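Side-chain contacts in probable AP endonuclease (African swine fever virus, PDB 6KI3), which probably cleaves DNA on the 5' side of abasic sites as a zinc-dependent repair endonuclease, with 3'-5' exonuclease activity as well: residues F97-I102 with L133-P138; R206-I211 with V263-R268. One frame throughout, in Å; residues are numbered along the deposited sequence.

Overall arrangement
Both contacts belong to the outer helical layer of a TIM barrel related to xylose isomerase: interaction 1 joins helix 96-112 to the turn after helix 126-134, and interaction 2 joins helix 198-209 to helix 258-269. Interaction 1 lies nearer the DNA, its nearest atom about 4 Å away, through F97, which packs on a guanine base but not on the other segment; the side chain of I102 is about 13 Å from a bound zinc ion. Interaction 2 is away from the metal sites, its nearest atom about 14 Å from the DNA. The two do not touch: their centres are 30 Å apart, their nearest atoms about 15 Å. Interaction 1 is aliphatic packing, whereas interaction 2 is built round one tyrosine ring.

Interaction 1. Residues F97-I102 with L133-P138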
ATOM      1  N   PHE A  97       0.394  -9.552 -22.899  1.00 57.25           N
ATOM      2  CA  PHE A  97      -0.293 -10.426 -21.954  1.00 53.61           C
ATOM      3  C   PHE A  97      -0.363  -9.804 -20.566  1.00 55.38           C
ATOM      4  O   PHE A  97      -1.276 -10.115 -19.793  1.00 56.29           O
ATOM      5  CB  PHE A  97       0.411 -11.780 -21.886  1.00 51.62           C
ATOM      6  N   VAL A  98       0.586  -8.927 -20.237  1.00 58.24           N
ATOM      7  CA  VAL A  98       0.661  -8.359 -18.896  1.00 55.19           C
ATOM      8  C   VAL A  98      -0.375  -7.259 -18.711  1.00 52.91           C
ATOM      9  O   VAL A  98      -1.110  -7.239 -17.717  1.00 51.48           O
ATOM     10  CB  VAL A  98       2.086  -7.846 -18.622  1.00 56.85           C
ATOM     11  CG1 VAL A  98       2.103  -6.956 -17.391  1.00 53.59           C
ATOM     12  CG2 VAL A  98       3.047  -9.014 -18.460  1.00 53.19           C
ATOM     13  N   THR A  99      -0.446  -6.323 -19.661  1.00 51.67           N
ATOM     14  CA  THR A  99      -1.377  -5.206 -19.531  1.00 53.20           C
ATOM     15  C   THR A  99      -2.825  -5.683 -19.578  1.00 51.24           C
ATOM     16  O   THR A  99      -3.683  -5.152 -18.863  1.00 48.41           O
ATOM     17  CB  THR A  99      -1.103  -4.170 -20.623  1.00 55.58           C
ATOM     18  OG1 THR A  99       0.099  -3.457 -20.308  1.00 63.20           O
ATOM     19  CG2 THR A  99      -2.254  -3.178 -20.744  1.00 46.01           C
ATOM     20  N   HIS A 100      -3.111  -6.698 -20.397  1.00 53.07           N
ATOM     21  CA  HIS A 100      -4.467  -7.233 -20.447  1.00 53.65           C
ATOM     22  C   HIS A 100      -4.874  -7.831 -19.106  1.00 50.20           C
ATOM     23  O   HIS A 100      -6.035  -7.721 -18.697  1.00 45.23           O
ATOM     24  CB  HIS A 100      -4.584  -8.277 -21.555  1.00 60.65           C
ATOM     25  CG  HIS A 100      -5.915  -8.957 -21.593  1.00 57.45           C
ATOM     26  ND1 HIS A 100      -6.152 -10.157 -20.959  1.00 58.51           N
ATOM     27  CD2 HIS A 100      -7.085  -8.600 -22.174  1.00 58.45           C
ATOM     28  CE1 HIS A 100      -7.409 -10.512 -21.151  1.00 55.19           C
ATOM     29  NE2 HIS A 100      -7.997  -9.586 -21.887  1.00 59.26           N
ATOM     30  N   PHE A 101      -3.931  -8.466 -18.405  1.00 51.03           N
ATOM     31  CA  PHE A 101      -4.241  -9.039 -17.098  1.00 49.83           C
ATOM     32  C   PHE A 101      -4.564  -7.951 -16.080  1.00 47.19           C
ATOM     33  O   PHE A 101      -5.474  -8.113 -15.258  1.00 44.78           O
ATOM     34  CB  PHE A 101      -3.077  -9.902 -16.614  1.00 45.85           C
ATOM     35  CG  PHE A 101      -3.383 -10.682 -15.368  1.00 48.00           C
ATOM     36  CD1 PHE A 101      -4.071 -11.880 -15.441  1.00 47.64           C
ATOM     37  CD2 PHE A 101      -2.983 -10.216 -14.126  1.00 44.24           C
ATOM     38  CE1 PHE A 101      -4.358 -12.601 -14.297  1.00 44.65           C
ATOM     39  CE2 PHE A 101      -3.265 -10.933 -12.980  1.00 41.50           C
ATOM     40  CZ  PHE A 101      -3.953 -12.128 -13.066  1.00 41.64           C
ATOM     41  N   ILE A 102      -3.826  -6.838 -16.118  1.00 46.57           N
ATOM     42  CA  ILE A 102      -4.144  -5.701 -15.258  1.00 43.13           C
ATOM     43  C   ILE A 102      -5.539  -5.176 -15.563  1.00 40.96           C
ATOM     44  O   ILE A 102      -6.253  -4.719 -14.662  1.00 39.21           O
ATOM     45  CB  ILE A 102      -3.076  -4.600 -15.420  1.00 42.74           C
ATOM     46  CG1 ILE A 102      -1.696  -5.138 -15.040  1.00 41.34           C
ATOM     47  CG2 ILE A 102      -3.422  -3.376 -14.579  1.00 36.60           C
ATOM     48  CD1 ILE A 102      -0.583  -4.143 -15.252  1.00 44.83           C
ATOM     49  N   LEU A 133       1.741   2.929 -18.842  1.00 46.37           N
ATOM     50  CA  LEU A 133       0.487   3.325 -18.209  1.00 48.13           C
ATOM     51  C   LEU A 133      -0.565   3.694 -19.246  1.00 48.94           C
ATOM     52  O   LEU A 133      -1.751   3.389 -19.068  1.00 47.26           O
ATOM     53  CB  LEU A 133       0.725   4.497 -17.255  1.00 48.52           C
ATOM     54  CG  LEU A 133       1.344   4.167 -15.898  1.00 46.80           C
ATOM     55  CD1 LEU A 133       1.457   5.422 -15.045  1.00 44.73           C
ATOM     56  CD2 LEU A 133       0.524   3.103 -15.186  1.00 42.54           C
ATOM     57  N   LYS A 134      -0.154   4.350 -20.333  1.00 50.22           N
ATOM     58  CA  LYS A 134      -1.104   4.743 -21.368  1.00 52.11           C
ATOM     59  C   LYS A 134      -1.764   3.541 -22.031  1.00 49.78           C
ATOM     60  O   LYS A 134      -2.857   3.680 -22.591  1.00 50.63           O
ATOM     61  CB  LYS A 134      -0.407   5.604 -22.423  1.00 48.18           C
ATOM     62  N   LYS A 135      -1.135   2.366 -21.972  1.00 51.16           N
ATOM     63  CA  LYS A 135      -1.713   1.154 -22.542  1.00 49.60           C
ATOM     64  C   LYS A 135      -2.901   0.628 -21.749  1.00 52.73           C
ATOM     65  O   LYS A 135      -3.412  -0.445 -22.085  1.00 54.91           O
ATOM     66  CB  LYS A 135      -0.654   0.052 -22.635  1.00 47.81           C
ATOM     67  CG  LYS A 135       0.653   0.457 -23.297  1.00 50.40           C
ATOM     68  CD  LYS A 135       1.585  -0.744 -23.403  1.00 52.31           C
ATOM     69  CE  LYS A 135       3.037  -0.324 -23.572  1.00 58.17           C
ATOM     70  NZ  LYS A 135       3.245   0.505 -24.789  1.00 59.95           N
ATOM     71  N   ILE A 136      -3.348   1.340 -20.719  1.00 48.69           N
ATOM     72  CA  ILE A 136      -4.379   0.857 -19.809  1.00 51.35           C
ATOM     73  C   ILE A 136      -5.585   1.778 -19.910  1.00 49.25           C
ATOM     74  O   ILE A 136      -5.469   2.990 -19.685  1.00 50.61           O
ATOM     75  CB  ILE A 136      -3.871   0.784 -18.361  1.00 50.00           C
ATOM     76  CG1 ILE A 136      -2.710  -0.207 -18.251  1.00 50.29           C
ATOM     77  CG2 ILE A 136      -5.000   0.396 -17.426  1.00 45.92           C
ATOM     78  CD1 ILE A 136      -2.129  -0.319 -16.857  1.00 44.13           C
ATOM     79  N   LYS A 137      -6.736   1.207 -20.245  1.00 46.77           N
ATOM     80  CA  LYS A 137      -7.982   1.963 -20.239  1.00 48.54           C
ATOM     81  C   LYS A 137      -8.509   2.068 -18.813  1.00 49.07           C
ATOM     82  O   LYS A 137      -8.633   1.046 -18.130  1.00 45.86           O
ATOM     83  CB  LYS A 137      -9.022   1.299 -21.137  1.00 49.91           C
ATOM     84  N   PRO A 138      -8.818   3.269 -18.332  1.00 48.01           N
ATOM     85  CA  PRO A 138      -9.241   3.429 -16.934  1.00 43.93           C
ATOM     86  C   PRO A 138     -10.546   2.701 -16.645  1.00 45.73           C
ATOM     87  O   PRO A 138     -11.282   2.278 -17.539  1.00 50.92           O
ATOM     88  CB  PRO A 138      -9.404   4.947 -16.783  1.00 47.01           C
ATOM     89  CG  PRO A 138      -8.559   5.531 -17.874  1.00 48.13           C
ATOM     90  CD  PRO A 138      -8.655   4.563 -19.013  1.00 47.07           C
TER
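T99 and I102, one turn apart on helix 96-112, pack against K135 and I136 in the turn that leaves helix 126-134, an aliphatic contact in the outer helical layer of the TIM barrel. The backbones come nearest at T99 and I136, whose CA atoms are 6.8 Å apart. T99 turns its methyl, not its hydroxyl, to the turn: CG2 stands anti to the backbone N and comes 3.3 Å from the carbonyl oxygen O of K135. The same methyl meets the side of I136, with CG2 of T99 3.9 Å from CG1 of I136, and it also approaches the first carbon of the K135 side chain. Beyond that carbon the lysine leads away towards E131, with which it makes a long, weak ion pair. I136 reaches one helical turn further along, because its chain is extended at chi2 (179°) and carries CD1 to 4.0 Å from CG2 of I102. The isoleucine side chains lie across each other at about a right angle, branch methyl against end methyl. Exposure falls from K135 at the surface to the buried isoleucines. Beneath them is the sheet: I102 rests on L117 and L119 of strand 116-120 and I136 on I144 of strand 143-147, while Q103 and L106 of helix 96-112 extend the packing round I136.

Interaction 2. Residues R206-I211 with V263-R268; sequences RSLENI and VEYITR
L208 and E209, in the last turn of helix 198-209, face Y265, in the second half of helix 258-269. Past E209 the first backbone leaves its helix, with N of I211 bonded to O of L208, whereas the second stays helical throughout. Y265 bridges the gap, its ring swung out towards helix 198-209 by a chi1 of 170° that sets CG anti to the backbone N. E209 meets this ring at the edge: its carboxylate carbon CD lies in the ring plane, 3.3 Å from CE2 of Y265, and the carboxylate stands nearly upright to the ring at 83°. OE1 of E209 is 3.5 Å from CE2 of Y265, where the acid would probably meet the weakly positive rim of the ring. A bend at chi2 (-124°) brings the acid there, and OE2 also accepts a weak hydrogen bond from H269. In the TIM barrel these are helices of the outer layer, and strand 220-227 follows the first of them; its I220 touches both L208 and Y265. L208 comes at the phenol end obliquely, with CD2 3.7 Å from OH of Y265 and 3.9 Å from CZ of that ring. The rings of F222 and H269 also meet Y265, and P217 and C271 pack against it from the loops.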
ATOM      1  N   ARG A 206       6.781  17.638   3.850  1.00 39.63           N
ATOM      2  CA  ARG A 206       6.481  19.007   3.442  1.00 40.56           C
ATOM      3  C   ARG A 206       6.740  19.201   1.954  1.00 41.39           C
ATOM      4  O   ARG A 206       5.954  19.857   1.260  1.00 42.94           O
ATOM      5  CB  ARG A 206       7.302  19.998   4.266  1.00 42.08           C
ATOM      6  N   SER A 207       7.840  18.638   1.446  1.00 39.32           N
ATOM      7  CA  SER A 207       8.098  18.684   0.011  1.00 41.87           C
ATOM      8  C   SER A 207       7.032  17.927  -0.769  1.00 42.43           C
ATOM      9  O   SER A 207       6.787  18.231  -1.942  1.00 42.54           O
ATOM     10  CB  SER A 207       9.484  18.115  -0.290  1.00 40.09           C
ATOM     11  OG  SER A 207       9.581  16.765   0.131  1.00 43.02           O
ATOM     12  N   LEU A 208       6.392  16.940  -0.137  1.00 40.81           N
ATOM     13  CA  LEU A 208       5.291  16.235  -0.783  1.00 43.55           C
ATOM     14  C   LEU A 208       4.075  17.138  -0.933  1.00 44.06           C
ATOM     15  O   LEU A 208       3.473  17.214  -2.009  1.00 41.10           O
ATOM     16  CB  LEU A 208       4.932  14.980   0.013  1.00 41.05           C
ATOM     17  CG  LEU A 208       3.692  14.234  -0.485  1.00 36.27           C
ATOM     18  CD1 LEU A 208       3.916  13.703  -1.893  1.00 37.15           C
ATOM     19  CD2 LEU A 208       3.313  13.112   0.468  1.00 34.63           C
ATOM     20  N   GLU A 209       3.694  17.830   0.145  1.00 41.15           N
ATOM     21  CA  GLU A 209       2.554  18.736   0.065  1.00 46.07           C
ATOM     22  C   GLU A 209       2.830  19.899  -0.877  1.00 47.66           C
ATOM     23  O   GLU A 209       1.899  20.441  -1.482  1.00 47.91           O
ATOM     24  CB  GLU A 209       2.193  19.256   1.457  1.00 44.14           C
ATOM     25  CG  GLU A 209       2.005  18.163   2.496  1.00 49.64           C
ATOM     26  CD  GLU A 209       0.646  18.224   3.165  1.00 61.28           C
ATOM     27  OE1 GLU A 209      -0.374  18.178   2.447  1.00 56.92           O
ATOM     28  OE2 GLU A 209       0.600  18.316   4.410  1.00 53.21           O
ATOM     29  N   ASN A 210       4.098  20.289  -1.026  1.00 47.38           N
ATOM     30  CA  ASN A 210       4.455  21.383  -1.923  1.00 45.47           C
ATOM     31  C   ASN A 210       4.284  21.032  -3.396  1.00 46.81           C
ATOM     32  O   ASN A 210       4.516  21.901  -4.244  1.00 49.43           O
ATOM     33  CB  ASN A 210       5.898  21.828  -1.664  1.00 44.59           C
ATOM     34  CG  ASN A 210       6.039  22.636  -0.386  1.00 49.64           C
ATOM     35  OD1 ASN A 210       5.052  23.118   0.172  1.00 50.90           O
ATOM     36  ND2 ASN A 210       7.273  22.793   0.080  1.00 47.33           N
ATOM     37  N   ILE A 211       3.898  19.800  -3.725  1.00 45.48           N
ATOM     38  CA  ILE A 211       3.608  19.430  -5.106  1.00 46.22           C
ATOM     39  C   ILE A 211       2.214  18.818  -5.173  1.00 43.24           C
ATOM     40  O   ILE A 211       1.941  17.949  -6.009  1.00 41.58           O
ATOM     41  CB  ILE A 211       4.672  18.472  -5.677  1.00 45.29           C
ATOM     42  CG1 ILE A 211       4.709  17.157  -4.896  1.00 42.20           C
ATOM     43  CG2 ILE A 211       6.046  19.127  -5.663  1.00 43.26           C
ATOM     44  CD1 ILE A 211       5.590  16.106  -5.530  1.00 41.00           C
ATOM     45  N   VAL A 263       1.946   9.747  10.683  1.00 37.52           N
ATOM     46  CA  VAL A 263       0.602   9.557  11.216  1.00 39.05           C
ATOM     47  C   VAL A 263      -0.169  10.873  11.206  1.00 40.47           C
ATOM     48  O   VAL A 263      -1.376  10.899  10.939  1.00 40.33           O
ATOM     49  CB  VAL A 263       0.672   8.945  12.628  1.00 39.74           C
ATOM     50  CG1 VAL A 263      -0.713   8.866  13.252  1.00 39.60           C
ATOM     51  CG2 VAL A 263       1.311   7.568  12.572  1.00 39.25           C
ATOM     52  N   GLU A 264       0.516  11.985  11.482  1.00 40.11           N
ATOM     53  CA  GLU A 264      -0.154  13.282  11.493  1.00 41.30           C
ATOM     54  C   GLU A 264      -0.588  13.696  10.091  1.00 37.75           C
ATOM     55  O   GLU A 264      -1.671  14.266   9.916  1.00 39.72           O
ATOM     56  CB  GLU A 264       0.760  14.340  12.111  1.00 42.99           C
ATOM     57  CG  GLU A 264       0.912  14.226  13.622  1.00 47.60           C
ATOM     58  CD  GLU A 264       1.849  15.274  14.195  1.00 52.95           C
ATOM     59  OE1 GLU A 264       2.815  15.652  13.499  1.00 47.70           O
ATOM     60  OE2 GLU A 264       1.616  15.725  15.337  1.00 53.16           O
ATOM     61  N   TYR A 265       0.241  13.423   9.080  1.00 34.72           N
ATOM     62  CA  TYR A 265      -0.151  13.728   7.708  1.00 37.94           C
ATOM     63  C   TYR A 265      -1.300  12.836   7.257  1.00 37.07           C
ATOM     64  O   TYR A 265      -2.231  13.303   6.588  1.00 39.71           O
ATOM     65  CB  TYR A 265       1.049  13.580   6.772  1.00 38.52           C
ATOM     66  CG  TYR A 265       0.704  13.643   5.298  1.00 38.97           C
ATOM     67  CD1 TYR A 265       0.361  12.496   4.593  1.00 40.68           C
ATOM     68  CD2 TYR A 265       0.732  14.847   4.609  1.00 42.66           C
ATOM     69  CE1 TYR A 265       0.044  12.550   3.253  1.00 39.91           C
ATOM     70  CE2 TYR A 265       0.421  14.907   3.264  1.00 40.96           C
ATOM     71  CZ  TYR A 265       0.078  13.755   2.592  1.00 38.14           C
ATOM     72  OH  TYR A 265      -0.234  13.803   1.254  1.00 39.85           O
ATOM     73  N   ILE A 266      -1.246  11.548   7.601  1.00 38.55           N
ATOM     74  CA  ILE A 266      -2.329  10.631   7.255  1.00 39.67           C
ATOM     75  C   ILE A 266      -3.625  11.067   7.926  1.00 40.45           C
ATOM     76  O   ILE A 266      -4.711  10.968   7.343  1.00 39.12           O
ATOM     77  CB  ILE A 266      -1.941   9.190   7.637  1.00 36.03           C
ATOM     78  CG1 ILE A 266      -0.826   8.680   6.723  1.00 34.67           C
ATOM     79  CG2 ILE A 266      -3.148   8.265   7.575  1.00 35.08           C
ATOM     80  CD1 ILE A 266      -0.209   7.382   7.187  1.00 32.19           C
ATOM     81  N   THR A 267      -3.530  11.574   9.157  1.00 41.69           N
ATOM     82  CA  THR A 267      -4.717  12.048   9.862  1.00 39.58           C
ATOM     83  C   THR A 267      -5.298  13.290   9.197  1.00 40.88           C
ATOM     84  O   THR A 267      -6.488  13.327   8.862  1.00 42.69           O
ATOM     85  CB  THR A 267      -4.373  12.333  11.325  1.00 35.86           C
ATOM     86  OG1 THR A 267      -4.153  11.096  12.017  1.00 39.36           O
ATOM     87  CG2 THR A 267      -5.500  13.092  12.004  1.00 38.53           C
ATOM     88  N   ARG A 268      -4.469  14.315   8.991  1.00 38.41           N
ATOM     89  CA  ARG A 268      -4.943  15.584   8.450  1.00 40.62           C
ATOM     90  C   ARG A 268      -5.431  15.480   7.012  1.00 42.57           C
ATOM     91  O   ARG A 268      -6.086  16.412   6.534  1.00 49.00           O
ATOM     92  CB  ARG A 268      -3.839  16.640   8.538  1.00 43.03           C
TER